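Local coordinates for protein methyltransferase (Pyrococcus horikoshii, PDB 1IXK) that probably methylates cytosine at carbon 5 in RNA, most likely tRNA, with S-adenosyl-L-methionine as the methyl donor, at residues V49-I54 against L136-R141; N293-Y298 against F307-I312. One frame throughout, in Å; residues are numbered along the deposited sequence.

Contact 1: residues V49-I54 against L136-R141; sequences VNTLKI and LAQLMR
Gln138 reaches from the last turn of helix 131-139 to the loop after strand 46-49, and its amide makes the one direct hydrogen bond of the contact. Its CG lies between the backbone N and the carbonyl carbon (chi1 68°), and the extended chain beyond carries the amide to Val49. NE2 donates a hydrogen bond to Val49 O at 2.8 Å, nearly straight (162°), in the carbonyl plane and close to the plane of the glutamine amide. The other end, OE1, is taken by Arg48 NE, so the group can hardly flip.

Water does the rest of the polar work. Thr51 OG1 is 3.3 Å from Gln138 NE2 but badly aligned for a hydrogen bond, and two waters join the residues instead: one links OG1 to Gln138 O, the other links it to NE2.

The apolar share falls to Leu52, whose CG lies 3.6 Å from Gln138 CB while CD2 reaches Arg141 CA at 4.0 Å. An Asx turn, with Asn50 OD1 accepting from Leu52 N, helps to shape the loop; Asn50 ND2 is bonded to Leu166 O and Gly98 O. Across the contact, the helix closes with a Schellman motif at Arg141, joining the N-terminal RsmF-type region to the Rossmann-like methyltransferase fold.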
loop_
_atom_site.group_PDB
_atom_site.type_symbol
_atom_site.label_atom_id
_atom_site.label_comp_id
_atom_site.label_asym_id
_atom_site.label_seq_id
_atom_site.Cartn_x
_atom_site.Cartn_y
_atom_site.Cartn_z
ATOM N N VAL A 49 15.630 -4.075 -1.477
ATOM C CA VAL A 49 16.982 -4.074 -0.926
ATOM C C VAL A 49 16.967 -3.272 0.374
ATOM O O VAL A 49 16.450 -2.154 0.406
ATOM C CB VAL A 49 17.980 -3.400 -1.883
ATOM C CG1 VAL A 49 19.354 -3.339 -1.230
ATOM C CG2 VAL A 49 18.034 -4.157 -3.209
ATOM N N ASN A 50 17.527 -3.839 1.438
ATOM C CA ASN A 50 17.585 -3.134 2.711
ATOM C C ASN A 50 18.848 -2.283 2.710
ATOM O O ASN A 50 19.942 -2.757 3.032
ATOM C CB ASN A 50 17.603 -4.118 3.882
ATOM C CG ASN A 50 17.770 -3.424 5.219
ATOM O OD1 ASN A 50 17.561 -2.216 5.333
ATOM N ND2 ASN A 50 18.141 -4.184 6.239
ATOM N N THR A 51 18.686 -1.018 2.338
ATOM C CA THR A 51 19.809 -0.100 2.262
ATOM C C THR A 51 20.406 0.256 3.618
ATOM O O THR A 51 21.397 0.981 3.695
ATOM C CB THR A 51 19.417 1.172 1.502
ATOM O OG1 THR A 51 18.308 1.806 2.151
ATOM C CG2 THR A 51 19.032 0.815 0.074
ATOM N N LEU A 52 19.806 -0.253 4.689
ATOM C CA LEU A 52 20.343 -0.007 6.019
ATOM C C LEU A 52 21.564 -0.908 6.172
ATOM O O LEU A 52 22.438 -0.647 6.997
ATOM C CB LEU A 52 19.327 -0.360 7.107
ATOM C CG LEU A 52 18.200 0.629 7.416
ATOM C CD1 LEU A 52 17.339 0.067 8.526
ATOM C CD2 LEU A 52 18.785 1.976 7.829
ATOM N N LYS A 53 21.617 -1.964 5.359
ATOM C CA LYS A 53 22.720 -2.917 5.415
ATOM C C LYS A 53 23.559 -3.065 4.152
ATOM O O LYS A 53 24.678 -3.570 4.214
ATOM C CB LYS A 53 22.194 -4.293 5.818
ATOM C CG LYS A 53 21.698 -4.380 7.245
ATOM C CD LYS A 53 21.466 -5.826 7.644
ATOM C CE LYS A 53 21.246 -5.958 9.138
ATOM N NZ LYS A 53 21.237 -7.381 9.551
ATOM N N ILE A 54 23.036 -2.635 3.007
ATOM C CA ILE A 54 23.782 -2.763 1.758
ATOM C C ILE A 54 23.198 -1.901 0.644
ATOM O O ILE A 54 21.988 -1.674 0.593
ATOM C CB ILE A 54 23.806 -4.240 1.296
ATOM C CG1 ILE A 54 24.688 -4.389 0.056
ATOM C CG2 ILE A 54 22.387 -4.717 1.010
ATOM C CD1 ILE A 54 24.830 -5.818 -0.420
ATOM N N LEU A 136 9.966 2.394 5.712
ATOM C CA LEU A 136 10.019 3.761 6.232
ATOM C C LEU A 136 11.329 3.950 6.990
ATOM O O LEU A 136 11.988 4.984 6.863
ATOM C CB LEU A 136 8.852 4.038 7.192
ATOM C CG LEU A 136 7.424 3.974 6.650
ATOM C CD1 LEU A 136 6.440 4.095 7.812
ATOM C CD2 LEU A 136 7.190 5.082 5.620
ATOM N N ALA A 137 11.702 2.943 7.773
ATOM C CA ALA A 137 12.928 3.000 8.555
ATOM C C ALA A 137 14.191 3.183 7.715
ATOM O O ALA A 137 15.052 3.989 8.068
ATOM C CB ALA A 137 13.061 1.743 9.426
ATOM N N GLN A 138 14.322 2.446 6.614
ATOM C CA GLN A 138 15.527 2.593 5.808
ATOM C C GLN A 138 15.521 3.916 5.046
ATOM O O GLN A 138 16.570 4.516 4.819
ATOM C CB GLN A 138 15.723 1.388 4.865
ATOM C CG GLN A 138 14.723 1.220 3.734
ATOM C CD GLN A 138 14.997 -0.038 2.916
ATOM O OE1 GLN A 138 14.817 -1.160 3.397
ATOM N NE2 GLN A 138 15.442 0.145 1.677
ATOM N N LEU A 139 14.338 4.398 4.685
ATOM C CA LEU A 139 14.242 5.671 3.983
ATOM C C LEU A 139 14.653 6.788 4.943
ATOM O O LEU A 139 15.184 7.819 4.524
ATOM C CB LEU A 139 12.811 5.891 3.472
ATOM C CG LEU A 139 12.386 5.009 2.287
ATOM C CD1 LEU A 139 10.877 5.107 2.074
ATOM C CD2 LEU A 139 13.129 5.442 1.032
HETATM N N MSE A 140 14.423 6.564 6.235
HETATM C CA MSE A 140 14.777 7.538 7.265
HETATM C C MSE A 140 16.211 7.308 7.755
HETATM O O MSE A 140 16.703 8.024 8.626
HETATM C CB MSE A 140 13.789 7.434 8.443
HETATM C CG MSE A 140 12.335 7.765 8.061
HETATM SE SE MSE A 140 11.072 7.275 9.293
HETATM C CE MSE A 140 11.293 8.514 10.484
ATOM N N ARG A 141 16.871 6.300 7.190
ATOM C CA ARG A 141 18.244 5.967 7.552
ATOM C C ARG A 141 18.452 5.811 9.060
ATOM O O ARG A 141 19.423 6.317 9.630
ATOM C CB ARG A 141 19.192 7.027 6.987
ATOM C CG ARG A 141 19.078 7.143 5.475
ATOM C CD ARG A 141 20.016 8.180 4.892
ATOM N NE ARG A 141 19.880 8.248 3.438
ATOM C CZ ARG A 141 20.643 8.996 2.647
ATOM N NH1 ARG A 141 21.604 9.747 3.167
ATOM N NH2 ARG A 141 20.453 8.984 1.333
HETATM O O HOH W 1 18.849 3.383 4.290
HETATM O O HOH W 2 16.108 2.878 0.997
#

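Contact 2: residues N293-Y298 against F307-I312; sequences NARRLY and FFIAKI
Leu297 and Phe307 lie side by side on one face of an antiparallel strand pair, with Leu297 CD1 3.5 Å from Phe307 CD2. Here the packing is tight: main-chain bonds run both ways between these two residues, and again between Arg295 and Ile309, where Arg295 N meets Ile309 O at 2.8 Å and 173°. On the same face Arg295 CB touches Ile309 CG2 at 3.9 Å, but the rest of the arginine bends away to Gly275 O.

The other face carries Arg296 and Phe308, a non-hydrogen-bonded pair. Arg296 CG comes to the ring edge in its plane, 3.8 Å from Phe308 CD1, and Ala294 CB lies 3.9 Å from Phe308 CE1. With CG anti to the backbone N (chi1 173°), Phe308 sets its ring within reach of both; replacing the ring by an alanine is likely to leave Arg296 CG and Ala294 CB without the ring they pack on. The guanidinium goes on to Glu255 and Leu249 O.

The ends are looser and wetter: one water accepts from Lys311 N and donates, weakly, to Asn293 O; another donates to Phe307 O and accepts a weak bond from Arg296 NH1. This is a β-hairpin at the sheet of the Rossmann-like domain, its Phe307 close to Cys247, the predicted nucleophile, here disulfide-bonded to Cys197.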
loop_
_atom_site.group_PDB
_atom_site.type_symbol
_atom_site.label_atom_id
_atom_site.label_comp_id
_atom_site.label_asym_id
_atom_site.label_seq_id
_atom_site.Cartn_x
_atom_site.Cartn_y
_atom_site.Cartn_z
ATOM N N ASN A 293 -5.021 13.500 -8.810
ATOM C CA ASN A 293 -3.672 13.488 -8.239
ATOM C C ASN A 293 -3.459 12.112 -7.605
ATOM O O ASN A 293 -2.325 11.646 -7.451
ATOM C CB ASN A 293 -3.518 14.577 -7.169
ATOM C CG ASN A 293 -3.195 15.940 -7.761
ATOM O OD1 ASN A 293 -2.119 16.144 -8.316
ATOM N ND2 ASN A 293 -4.129 16.877 -7.646
ATOM N N ALA A 294 -4.568 11.469 -7.236
ATOM C CA ALA A 294 -4.535 10.130 -6.647
ATOM C C ALA A 294 -4.298 9.137 -7.784
ATOM O O ALA A 294 -4.601 9.437 -8.939
ATOM C CB ALA A 294 -5.859 9.830 -5.950
ATOM N N ARG A 295 -3.775 7.957 -7.460
ATOM C CA ARG A 295 -3.461 6.958 -8.478
ATOM C C ARG A 295 -4.033 5.580 -8.186
ATOM O O ARG A 295 -4.364 5.257 -7.052
ATOM C CB ARG A 295 -1.940 6.805 -8.614
ATOM C CG ARG A 295 -1.160 8.108 -8.557
ATOM C CD ARG A 295 -1.626 9.083 -9.614
ATOM N NE ARG A 295 -1.320 8.637 -10.967
ATOM C CZ ARG A 295 -1.708 9.282 -12.064
ATOM N NH1 ARG A 295 -2.416 10.394 -11.959
ATOM N NH2 ARG A 295 -1.388 8.818 -13.264
ATOM N N ARG A 296 -4.133 4.774 -9.234
ATOM C CA ARG A 296 -4.616 3.404 -9.131
ATOM C C ARG A 296 -3.708 2.490 -9.940
ATOM O O ARG A 296 -3.231 2.862 -11.019
ATOM C CB ARG A 296 -6.034 3.275 -9.694
ATOM C CG ARG A 296 -7.149 3.586 -8.709
ATOM C CD ARG A 296 -8.500 3.461 -9.403
ATOM N NE ARG A 296 -9.623 3.648 -8.489
ATOM C CZ ARG A 296 -10.428 2.670 -8.089
ATOM N NH1 ARG A 296 -10.232 1.430 -8.521
ATOM N NH2 ARG A 296 -11.442 2.934 -7.274
ATOM N N LEU A 297 -3.476 1.294 -9.410
ATOM C CA LEU A 297 -2.681 0.288 -10.096
ATOM C C LEU A 297 -3.681 -0.815 -10.411
ATOM O O LEU A 297 -4.511 -1.170 -9.569
ATOM C CB LEU A 297 -1.569 -0.258 -9.195
ATOM C CG LEU A 297 -0.436 0.698 -8.822
ATOM C CD1 LEU A 297 0.555 -0.027 -7.916
ATOM C CD2 LEU A 297 0.258 1.203 -10.084
ATOM N N TYR A 298 -3.611 -1.339 -11.627
ATOM C CA TYR A 298 -4.525 -2.388 -12.066
ATOM C C TYR A 298 -3.771 -3.670 -12.389
ATOM O O TYR A 298 -2.696 -3.637 -12.988
ATOM C CB TYR A 298 -5.289 -1.914 -13.299
ATOM C CG TYR A 298 -6.274 -0.806 -13.015
ATOM C CD1 TYR A 298 -7.485 -1.074 -12.375
ATOM C CD2 TYR A 298 -6.004 0.510 -13.396
ATOM C CE1 TYR A 298 -8.404 -0.067 -12.126
ATOM C CE2 TYR A 298 -6.919 1.530 -13.149
ATOM C CZ TYR A 298 -8.119 1.232 -12.516
ATOM O OH TYR A 298 -9.043 2.224 -12.291
ATOM N N PHE A 307 -4.937 -1.572 -6.679
ATOM C CA PHE A 307 -4.322 -0.687 -5.692
ATOM C C PHE A 307 -4.763 0.773 -5.874
ATOM O O PHE A 307 -5.049 1.204 -6.985
ATOM C CB PHE A 307 -2.801 -0.811 -5.866
ATOM C CG PHE A 307 -1.988 -0.012 -4.900
ATOM C CD1 PHE A 307 -1.749 -0.477 -3.612
ATOM C CD2 PHE A 307 -1.414 1.195 -5.295
ATOM C CE1 PHE A 307 -0.936 0.240 -2.732
ATOM C CE2 PHE A 307 -0.605 1.916 -4.428
ATOM C CZ PHE A 307 -0.366 1.438 -3.141
ATOM N N PHE A 308 -4.816 1.519 -4.776
ATOM C CA PHE A 308 -5.206 2.932 -4.802
ATOM C C PHE A 308 -4.307 3.670 -3.830
ATOM O O PHE A 308 -4.049 3.186 -2.727
ATOM C CB PHE A 308 -6.661 3.102 -4.343
ATOM C CG PHE A 308 -7.089 4.537 -4.193
ATOM C CD1 PHE A 308 -7.468 5.287 -5.303
ATOM C CD2 PHE A 308 -7.124 5.140 -2.931
ATOM C CE1 PHE A 308 -7.882 6.616 -5.165
ATOM C CE2 PHE A 308 -7.534 6.472 -2.782
ATOM C CZ PHE A 308 -7.914 7.208 -3.906
ATOM N N ILE A 309 -3.836 4.844 -4.225
ATOM C CA ILE A 309 -2.978 5.614 -3.345
ATOM C C ILE A 309 -3.179 7.107 -3.549
ATOM O O ILE A 309 -3.324 7.568 -4.678
ATOM C CB ILE A 309 -1.480 5.280 -3.578
ATOM C CG1 ILE A 309 -0.615 6.099 -2.612
ATOM C CG2 ILE A 309 -1.098 5.572 -5.027
ATOM C CD1 ILE A 309 0.868 5.718 -2.627
ATOM N N ALA A 310 -3.178 7.851 -2.446
ATOM C CA ALA A 310 -3.339 9.300 -2.492
ATOM C C ALA A 310 -2.371 9.948 -1.515
ATOM O O ALA A 310 -2.151 9.436 -0.415
ATOM C CB ALA A 310 -4.767 9.689 -2.140
ATOM N N LYS A 311 -1.792 11.076 -1.918
ATOM C CA LYS A 311 -0.850 11.789 -1.065
ATOM C C LYS A 311 -1.516 13.081 -0.609
ATOM O O LYS A 311 -1.810 13.970 -1.413
ATOM C CB LYS A 311 0.437 12.085 -1.837
ATOM C CG LYS A 311 1.525 12.715 -0.996
ATOM C CD LYS A 311 2.858 12.633 -1.726
ATOM C CE LYS A 311 3.965 13.279 -0.924
ATOM N NZ LYS A 311 5.306 12.889 -1.457
ATOM N N ILE A 312 -1.735 13.180 0.693
ATOM C CA ILE A 312 -2.422 14.323 1.282
ATOM C C ILE A 312 -1.534 15.261 2.099
ATOM O O ILE A 312 -0.749 14.810 2.930
ATOM C CB ILE A 312 -3.560 13.812 2.202
ATOM C CG1 ILE A 312 -4.495 12.901 1.403
ATOM C CG2 ILE A 312 -4.309 14.976 2.817
ATOM C CD1 ILE A 312 -5.551 12.191 2.253
HETATM O O HOH W 3 -2.208 12.188 -4.509
HETATM O O HOH W 4 -7.454 0.164 -8.701
#

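In the fold
Contact 2 is core, a pairing of neighbouring strands within the central sheet, whereas contact 1 is partly buried, lies farther from the middle of the chain and bridges elements from two family regions. They share no helix or strand, and their centres are 24 Å apart. The chemistry follows the setting: in the sheet, regular main-chain bonds with mostly apolar contacts between the side chains, and water at the ends, while between loop and helix end one side-chain amide and two waters carry the polar contacts. Contact 2 adjoins the predicted site, the Phe307 side chain being about 4 Å from that of Cys247 and about 6 Å from that of Lys132; contact 1 is farther off, the Gln138 side chain about 9 Å from Gly131.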